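Side-chain contacts in endonuclease 2 (Arabidopsis thaliana, PDB 4CXP), which cleaves RNA and single-stranded DNA, and double-stranded DNA less readily, to 5'-phosphorylated products with the aid of divalent metal ions: residues D179-N184 with Q245-G250; D191-W196 with G250-A255. One frame throughout, in Å; residues are numbered along the deposited sequence.

In the fold
Both contacts pack against helix 233-262 and share Gly250, with centres 9 Å apart. Contact 1 brings in helix 176-187, contact 2 the next helix along the chain, 190-197. The indole of Trp196 in contact 2 bridges them, its CZ3 lying 3.9 Å from Ala248 CB of contact 1. On another flank of helix 233-262, Arg246 of contact 1 and Arg253 of contact 2 converge on Glu212 in helix 206-221, which forms a salt bridge to each. The metal centre lies closer to contact 1: the side chain of Leu247 is about 9 Å from a zinc ion and about 4 Å from that of Trp1, a zinc ligand, against about 10 Å for the side chain of Arg253.

Contact 1 of 2, residues D179-N184 with Q245-G250; sequences DALKKN and QRLAQG. With NAG (2-acetamido-2-deoxy-beta-D-glucopyranose), chain D.
Gln249 OE1 is gripped by two donors from its own helix: Gln245 NE2 at 3.0 Å, almost straight (170°), and Arg246 NH1 at 2.9 Å, more bent (142°). They reach the oxygen from opposite faces of its amide plane, each well out of it and neither on a lone pair, and together they restrain the turn of the Gln249 carboxamide. Toward helix 176-187 the contact is wholly apolar and carried by Leu181. Its CG lies anti to the carbonyl carbon (chi1 -68°), on a CB that points at helix 233-262; of its two methyls, CD1 rests on Leu247 CB at 4.3 Å and CD2 on Ala248 CB at 4.5 Å. These are loose contacts. Closer is the sugar, an N-linked NAG bound covalently through C1 to Asn184 ND2 (1.5 Å). Its acetamido methyl folds back along the helix, C8 lying 3.6 Å from Leu181 CD2 and 3.7 Å from Ala180 CB, so the glycan root lies against the apolar seam. Leu181 also packs on Ile8 and Ile12, and Leu247 on Ile9, which makes helix 3-15 the third wall between helices 176-187 and 233-262.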
ATOM      1  N   ASP A 179      13.548  10.098  -2.703  1.00 11.49           N
ATOM      2  CA  ASP A 179      14.642  10.698  -1.985  1.00 12.23           C
ATOM      3  C   ASP A 179      14.143  11.656  -0.919  1.00 10.85           C
ATOM      4  O   ASP A 179      14.657  11.706   0.193  1.00 12.16           O
ATOM      5  CB  ASP A 179      15.600  11.394  -2.966  1.00 14.05           C
ATOM      6  CG  ASP A 179      16.359  10.395  -3.865  1.00 18.97           C
ATOM      7  OD1 ASP A 179      16.349   9.182  -3.584  1.00 23.43           O
ATOM      8  OD2 ASP A 179      16.934  10.835  -4.880  1.00 22.19           O
ATOM      9  N   ALA A 180      13.095  12.414  -1.228  1.00 10.20           N
ATOM     10  CA  ALA A 180      12.541  13.359  -0.280  1.00  9.58           C
ATOM     11  C   ALA A 180      11.858  12.638   0.890  1.00  9.21           C
ATOM     12  O   ALA A 180      11.950  13.071   2.044  1.00 10.05           O
ATOM     13  CB  ALA A 180      11.575  14.303  -0.981  1.00  9.77           C
ATOM     14  N   LEU A 181      11.162  11.546   0.600  1.00  8.45           N
ATOM     15  CA  LEU A 181      10.566  10.732   1.658  1.00  8.18           C
ATOM     16  C   LEU A 181      11.636  10.137   2.566  1.00  8.71           C
ATOM     17  O   LEU A 181      11.490  10.152   3.787  1.00  9.12           O
ATOM     18  CB  LEU A 181       9.672   9.648   1.065  1.00  7.87           C
ATOM     19  CG  LEU A 181       8.407  10.134   0.386  1.00  7.86           C
ATOM     20  CD1 LEU A 181       7.792   9.048  -0.449  1.00  9.22           C
ATOM     21  CD2 LEU A 181       7.414  10.666   1.402  1.00  8.15           C
ATOM     22  N   LYS A 182      12.705   9.610   1.987  1.00  9.40           N
ATOM     23  CA  LYS A 182      13.790   9.044   2.784  1.00 10.35           C
ATOM     24  C   LYS A 182      14.425  10.095   3.680  1.00 10.79           C
ATOM     25  O   LYS A 182      14.717   9.845   4.851  1.00 11.88           O
ATOM     26  CB  LYS A 182      14.831   8.395   1.880  1.00 12.50           C
ATOM     27  CG  LYS A 182      14.354   7.100   1.251  1.00 12.99           C
ATOM     28  CD  LYS A 182      15.292   6.582   0.177  1.00 17.14           C
ATOM     29  CE  LYS A 182      16.575   6.016   0.706  0.30 14.89           C
ATOM     30  NZ  LYS A 182      17.316   5.576  -0.507  0.30 16.31           N
ATOM     31  N   LYS A 183      14.638  11.298   3.160  1.00 11.43           N
ATOM     32  CA  LYS A 183      15.190  12.355   3.984  1.00 12.61           C
ATOM     33  C   LYS A 183      14.264  12.686   5.145  1.00 11.66           C
ATOM     34  O   LYS A 183      14.728  12.879   6.269  1.00 13.47           O
ATOM     35  CB  LYS A 183      15.505  13.585   3.141  1.00 14.42           C
ATOM     36  CG  LYS A 183      16.729  13.365   2.251  1.00 20.19           C
ATOM     37  CD  LYS A 183      17.174  14.605   1.494  0.70 20.71           C
ATOM     38  CE  LYS A 183      18.347  14.285   0.575  0.70 24.92           C
ATOM     39  NZ  LYS A 183      17.930  13.474  -0.602  0.70 25.22           N
ATOM     40  N   ASN A 184      12.964  12.751   4.896  1.00 10.68           N
ATOM     41  CA  ASN A 184      12.040  13.062   5.972  1.00 10.18           C
ATOM     42  C   ASN A 184      11.913  11.938   7.005  1.00  9.95           C
ATOM     43  O   ASN A 184      11.755  12.199   8.179  1.00 11.07           O
ATOM     44  CB  ASN A 184      10.685  13.456   5.409  1.00  9.79           C
ATOM     45  CG  ASN A 184      10.672  14.885   4.916  1.00 10.54           C
ATOM     46  OD1 ASN A 184      11.661  15.600   5.034  1.00 12.57           O
ATOM     47  ND2 ASN A 184       9.542  15.309   4.362  1.00 11.12           N
ATOM     48  N   GLN A 245       2.750  10.430   3.778  1.00  6.80           N
ATOM     49  CA  GLN A 245       2.734   9.679   5.032  1.00  6.98           C
ATOM     50  C   GLN A 245       2.492   8.193   4.772  1.00  6.77           C
ATOM     51  O   GLN A 245       3.186   7.343   5.328  1.00  6.95           O
ATOM     52  CB  GLN A 245       1.649  10.233   5.942  1.00  7.33           C
ATOM     53  CG  GLN A 245       1.549   9.558   7.311  1.00  7.98           C
ATOM     54  CD  GLN A 245       0.157   9.671   7.862  1.00  9.13           C
ATOM     55  OE1 GLN A 245      -0.310  10.762   8.170  1.00 10.93           O
ATOM     56  NE2 GLN A 245      -0.533   8.543   7.945  1.00  9.01           N
ATOM     57  N   ARG A 246       1.484   7.882   3.971  1.00  6.50           N
ATOM     58  CA  ARG A 246       1.132   6.495   3.740  1.00  6.59           C
ATOM     59  C   ARG A 246       2.167   5.739   2.942  1.00  6.83           C
ATOM     60  O   ARG A 246       2.411   4.561   3.203  1.00  7.41           O
ATOM     61  CB  ARG A 246      -0.240   6.395   3.069  1.00  6.70           C
ATOM     62  CG  ARG A 246      -1.409   6.941   3.878  1.00  6.88           C
ATOM     63  CD  ARG A 246      -1.555   6.331   5.263  1.00  7.23           C
ATOM     64  NE  ARG A 246      -2.109   4.986   5.185  1.00  7.33           N
ATOM     65  CZ  ARG A 246      -2.286   4.198   6.245  1.00  7.00           C
ATOM     66  NH1 ARG A 246      -1.714   4.496   7.402  1.00  7.61           N
ATOM     67  NH2 ARG A 246      -3.048   3.127   6.124  1.00  7.67           N
ATOM     68  N   LEU A 247       2.815   6.401   1.978  1.00  6.92           N
ATOM     69  CA  LEU A 247       3.903   5.785   1.244  1.00  7.17           C
ATOM     70  C   LEU A 247       5.097   5.502   2.157  1.00  7.20           C
ATOM     71  O   LEU A 247       5.701   4.433   2.106  1.00  8.22           O
ATOM     72  CB  LEU A 247       4.318   6.651   0.060  1.00  7.68           C
ATOM     73  CG  LEU A 247       3.275   6.858  -1.035  1.00  8.21           C
ATOM     74  CD1 LEU A 247       3.770   7.886  -2.045  1.00  9.54           C
ATOM     75  CD2 LEU A 247       2.888   5.567  -1.728  1.00  9.39           C
ATOM     76  N   ALA A 248       5.441   6.473   2.995  1.00  7.35           N
ATOM     77  CA  ALA A 248       6.548   6.305   3.932  1.00  7.49           C
ATOM     78  C   ALA A 248       6.234   5.196   4.940  1.00  7.13           C
ATOM     79  O   ALA A 248       7.077   4.353   5.215  1.00  7.54           O
ATOM     80  CB  ALA A 248       6.836   7.605   4.623  1.00  7.93           C
ATOM     81  N   GLN A 249       5.023   5.200   5.496  1.00  7.21           N
ATOM     82  CA  GLN A 249       4.612   4.152   6.409  1.00  7.14           C
ATOM     83  C   GLN A 249       4.701   2.789   5.728  1.00  7.50           C
ATOM     84  O   GLN A 249       5.193   1.822   6.316  1.00  7.97           O
ATOM     85  CB  GLN A 249       3.190   4.393   6.899  1.00  7.40           C
ATOM     86  CG  GLN A 249       3.079   5.432   7.985  1.00  7.50           C
ATOM     87  CD  GLN A 249       1.646   5.730   8.368  1.00  7.29           C
ATOM     88  OE1 GLN A 249       0.794   5.912   7.508  1.00  7.76           O
ATOM     89  NE2 GLN A 249       1.370   5.790   9.652  1.00  8.56           N
ATOM     90  N   GLY A 250       4.196   2.694   4.506  1.00  7.59           N
ATOM     91  CA  GLY A 250       4.239   1.429   3.806  1.00  7.72           C
ATOM     92  C   GLY A 250       5.660   0.910   3.630  1.00  7.59           C
ATOM     93  O   GLY A 250       5.917  -0.270   3.831  1.00  8.52           O
TER
HETATM   94  C1  NAG D   1       9.438  16.694   3.926  1.00 10.96           C
HETATM   95  C2  NAG D   1       8.250  16.887   2.989  1.00 10.33           C
HETATM   96  C3  NAG D   1       8.108  18.360   2.634  1.00 10.68           C
HETATM   97  C4  NAG D   1       8.019  19.193   3.901  1.00 11.14           C
HETATM   98  C5  NAG D   1       9.177  18.864   4.836  1.00 13.05           C
HETATM   99  C6  NAG D   1       9.089  19.575   6.181  1.00 15.46           C
HETATM  100  C7  NAG D   1       7.941  14.831   1.734  1.00  9.15           C
HETATM  101  C8  NAG D   1       8.142  14.083   0.455  1.00  9.35           C
HETATM  102  N2  NAG D   1       8.382  16.078   1.796  1.00  9.30           N
HETATM  103  O3  NAG D   1       6.967  18.542   1.817  1.00 11.62           O
HETATM  104  O4  NAG D   1       8.045  20.558   3.534  1.00 12.70           O
HETATM  105  O5  NAG D   1       9.196  17.469   5.091  1.00 12.49           O
HETATM  106  O6  NAG D   1       7.885  19.241   6.834  1.00 18.59           O
HETATM  107  O7  NAG D   1       7.427  14.261   2.708  1.00 10.60           O

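Contact 2 of 2, residues D191-W196 with G250-A255; sequences DQVKRW and GGVRLA
Arg253 leaves its helix with CG beside the backbone N and then runs extended from CG to NE, which carries the guanidinium across to the last turn of helix 190-197. There Trp196 points its CB at helix 233-262, and chi1 of -63° sets CG beside its own backbone N; the main-chain O is what the arginine reaches. Arg253 NE donates to Trp196 O at 3.1 Å with an N-H...O angle of 159°; the oxygen sits at the guanidinium edge, in its plane. Trp196 CG lies over one guanidinium face, yet the ring and guanidinium planes are 56° apart, so the two flat groups do not stack. Val252 fills the apolar side: its CG1 meets Trp196 CB at 4.0 Å and Val193 CG1 at 4.1 Å, while CG2 approaches the indole edge near the ring plane, 4.1 Å from CE3. The remaining nitrogens of Arg253 are engaged too, NH2 donating to a water at 3.0 Å that also lies 2.9 Å from Arg195 O, and NH1 pairing with Glu212 in a salt bridge and bonding to His126 NE2. A leucine in place of Arg253 would probably leave Trp196 O without this donor and Glu212 without one of its charge partners. A cation bonded to a carbonyl near the C-terminal end of helix 190-197 probably gains from the partial negative charge there, and through Glu212 the same guanidinium ties this end to helix 206-221.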
ATOM      1  N   ASP A 191      10.790   9.977  15.322  1.00 10.69           N
ATOM      2  CA  ASP A 191      10.072   9.412  16.457  1.00 11.14           C
ATOM      3  C   ASP A 191       8.869   8.587  15.999  1.00  9.84           C
ATOM      4  O   ASP A 191       8.616   7.490  16.500  1.00 10.62           O
ATOM      5  CB  ASP A 191       9.617  10.508  17.435  1.00 12.61           C
ATOM      6  CG  ASP A 191      10.760  11.187  18.177  1.00 14.82           C
ATOM      7  OD1 ASP A 191      11.936  10.847  17.964  1.00 18.62           O
ATOM      8  OD2 ASP A 191      10.451  12.096  18.960  1.00 19.02           O
ATOM      9  N   GLN A 192       8.119   9.117  15.052  1.00  9.49           N
ATOM     10  CA  GLN A 192       6.983   8.395  14.485  0.70  9.94           C
ATOM     11  C   GLN A 192       7.393   7.111  13.804  1.00  9.27           C
ATOM     12  O   GLN A 192       6.730   6.079  13.924  1.00  9.64           O
ATOM     13  CB  GLN A 192       6.288   9.262  13.456  0.70 11.52           C
ATOM     14  CG  GLN A 192       5.518  10.410  14.041  0.70 11.67           C
ATOM     15  CD  GLN A 192       5.206  11.383  12.955  0.70 12.66           C
ATOM     16  OE1 GLN A 192       4.208  11.231  12.264  0.70 15.92           O
ATOM     17  NE2 GLN A 192       6.145  12.263  12.662  0.70 16.55           N
ATOM     18  N   VAL A 193       8.505   7.162  13.061  1.00  9.47           N
ATOM     19  CA  VAL A 193       8.998   5.989  12.356  1.00  9.58           C
ATOM     20  C   VAL A 193       9.206   4.824  13.317  1.00  9.19           C
ATOM     21  O   VAL A 193       8.919   3.672  12.989  1.00  9.91           O
ATOM     22  CB  VAL A 193      10.278   6.352  11.562  1.00  9.95           C
ATOM     23  CG1 VAL A 193      11.056   5.130  11.116  1.00 10.74           C
ATOM     24  CG2 VAL A 193       9.919   7.209  10.361  1.00 10.45           C
ATOM     25  N   LYS A 194       9.735   5.104  14.510  1.00  9.61           N
ATOM     26  CA  LYS A 194       9.919   4.046  15.498  1.00 10.18           C
ATOM     27  C   LYS A 194       8.592   3.378  15.839  1.00 10.34           C
ATOM     28  O   LYS A 194       8.525   2.158  15.997  1.00 12.76           O
ATOM     29  CB  LYS A 194      10.617   4.575  16.751  1.00 11.31           C
ATOM     30  CG  LYS A 194      12.042   5.018  16.488  1.00 13.69           C
ATOM     31  CD  LYS A 194      12.823   5.524  17.672  1.00 18.53           C
ATOM     32  CE  LYS A 194      14.240   5.919  17.267  1.00 22.46           C
ATOM     33  N   ARG A 195       7.539   4.167  15.983  1.00  9.61           N
ATOM     34  CA  ARG A 195       6.223   3.578  16.221  1.00  9.75           C
ATOM     35  C   ARG A 195       5.689   2.834  14.996  1.00  9.55           C
ATOM     36  O   ARG A 195       5.060   1.785  15.128  1.00 10.23           O
ATOM     37  CB  ARG A 195       5.237   4.642  16.665  1.00 10.12           C
ATOM     38  CG  ARG A 195       5.612   5.274  17.997  1.00 10.59           C
ATOM     39  CD  ARG A 195       4.496   6.088  18.577  1.00 11.21           C
ATOM     40  NE  ARG A 195       4.027   7.169  17.729  1.00 11.51           N
ATOM     41  CZ  ARG A 195       4.502   8.398  17.740  1.00 11.58           C
ATOM     42  NH1 ARG A 195       5.616   8.701  18.406  1.00 13.09           N
ATOM     43  NH2 ARG A 195       3.914   9.332  17.027  1.00 12.42           N
ATOM     44  N   TRP A 196       5.935   3.363  13.801  1.00  9.08           N
ATOM     45  CA  TRP A 196       5.488   2.682  12.608  1.00  8.97           C
ATOM     46  C   TRP A 196       6.060   1.276  12.505  1.00  9.69           C
ATOM     47  O   TRP A 196       5.385   0.378  12.042  1.00 10.32           O
ATOM     48  CB  TRP A 196       5.896   3.464  11.353  1.00  9.06           C
ATOM     49  CG  TRP A 196       5.294   4.835  11.236  1.00  8.69           C
ATOM     50  CD1 TRP A 196       4.301   5.394  11.996  1.00  9.30           C
ATOM     51  CD2 TRP A 196       5.674   5.831  10.285  1.00  8.42           C
ATOM     52  NE1 TRP A 196       4.058   6.678  11.584  1.00  9.27           N
ATOM     53  CE2 TRP A 196       4.886   6.967  10.525  1.00  9.20           C
ATOM     54  CE3 TRP A 196       6.590   5.858   9.232  1.00  8.68           C
ATOM     55  CZ2 TRP A 196       4.997   8.119   9.742  1.00 10.38           C
ATOM     56  CZ3 TRP A 196       6.691   6.983   8.463  1.00 10.21           C
ATOM     57  CH2 TRP A 196       5.913   8.100   8.723  1.00 10.71           C
ATOM     58  N   GLY A 250       4.196   2.694   4.506  1.00  7.59           N
ATOM     59  CA  GLY A 250       4.239   1.429   3.806  1.00  7.72           C
ATOM     60  C   GLY A 250       5.660   0.910   3.630  1.00  7.59           C
ATOM     61  O   GLY A 250       5.917  -0.270   3.831  1.00  8.52           O
ATOM     62  N   GLY A 251       6.571   1.780   3.211  1.00  7.75           N
ATOM     63  CA  GLY A 251       7.940   1.368   3.019  1.00  8.09           C
ATOM     64  C   GLY A 251       8.623   0.947   4.308  1.00  7.72           C
ATOM     65  O   GLY A 251       9.328  -0.058   4.367  1.00  8.47           O
ATOM     66  N   VAL A 252       8.426   1.751   5.355  1.00  7.39           N
ATOM     67  CA  VAL A 252       9.003   1.467   6.653  1.00  7.92           C
ATOM     68  C   VAL A 252       8.465   0.138   7.192  1.00  7.90           C
ATOM     69  O   VAL A 252       9.225  -0.678   7.726  1.00  8.33           O
ATOM     70  CB  VAL A 252       8.736   2.647   7.610  1.00  8.31           C
ATOM     71  CG1 VAL A 252       8.978   2.252   9.048  1.00  9.10           C
ATOM     72  CG2 VAL A 252       9.586   3.848   7.240  1.00  8.50           C
ATOM     73  N   ARG A 253       7.161  -0.078   7.072  1.00  7.80           N
ATOM     74  CA  ARG A 253       6.544  -1.271   7.613  1.00  7.86           C
ATOM     75  C   ARG A 253       6.855  -2.506   6.787  1.00  7.89           C
ATOM     76  O   ARG A 253       7.006  -3.586   7.356  1.00  8.79           O
ATOM     77  CB  ARG A 253       5.047  -1.039   7.781  1.00  8.21           C
ATOM     78  CG  ARG A 253       4.787  -0.097   8.936  1.00  8.42           C
ATOM     79  CD  ARG A 253       3.425   0.514   8.884  1.00  7.93           C
ATOM     80  NE  ARG A 253       3.094   1.172  10.139  1.00  7.81           N
ATOM     81  CZ  ARG A 253       2.004   1.894  10.322  1.00  7.65           C
ATOM     82  NH1 ARG A 253       1.241   2.212   9.294  1.00  7.93           N
ATOM     83  NH2 ARG A 253       1.685   2.343  11.527  1.00  8.54           N
ATOM     84  N   LEU A 254       6.964  -2.381   5.470  1.00  7.78           N
ATOM     85  CA  LEU A 254       7.381  -3.515   4.676  1.00  7.88           C
ATOM     86  C   LEU A 254       8.770  -3.969   5.106  1.00  8.06           C
ATOM     87  O   LEU A 254       8.997  -5.165   5.340  1.00  8.63           O
ATOM     88  CB  LEU A 254       7.329  -3.194   3.191  1.00  8.10           C
ATOM     89  CG  LEU A 254       7.809  -4.312   2.264  1.00  8.74           C
ATOM     90  CD1 LEU A 254       7.097  -5.632   2.504  1.00  9.19           C
ATOM     91  CD2 LEU A 254       7.653  -3.866   0.819  1.00  9.66           C
ATOM     92  N   ALA A 255       9.710  -3.032   5.250  1.00  7.91           N
ATOM     93  CA  ALA A 255      11.049  -3.417   5.678  1.00  8.73           C
ATOM     94  C   ALA A 255      11.036  -4.018   7.076  1.00  8.78           C
ATOM     95  O   ALA A 255      11.713  -5.021   7.327  1.00  9.41           O
ATOM     96  CB  ALA A 255      11.991  -2.245   5.633  1.00  8.96           C
TER
HETATM   97  O   HOH W   1       2.702   0.826  13.844  1.00 11.87           O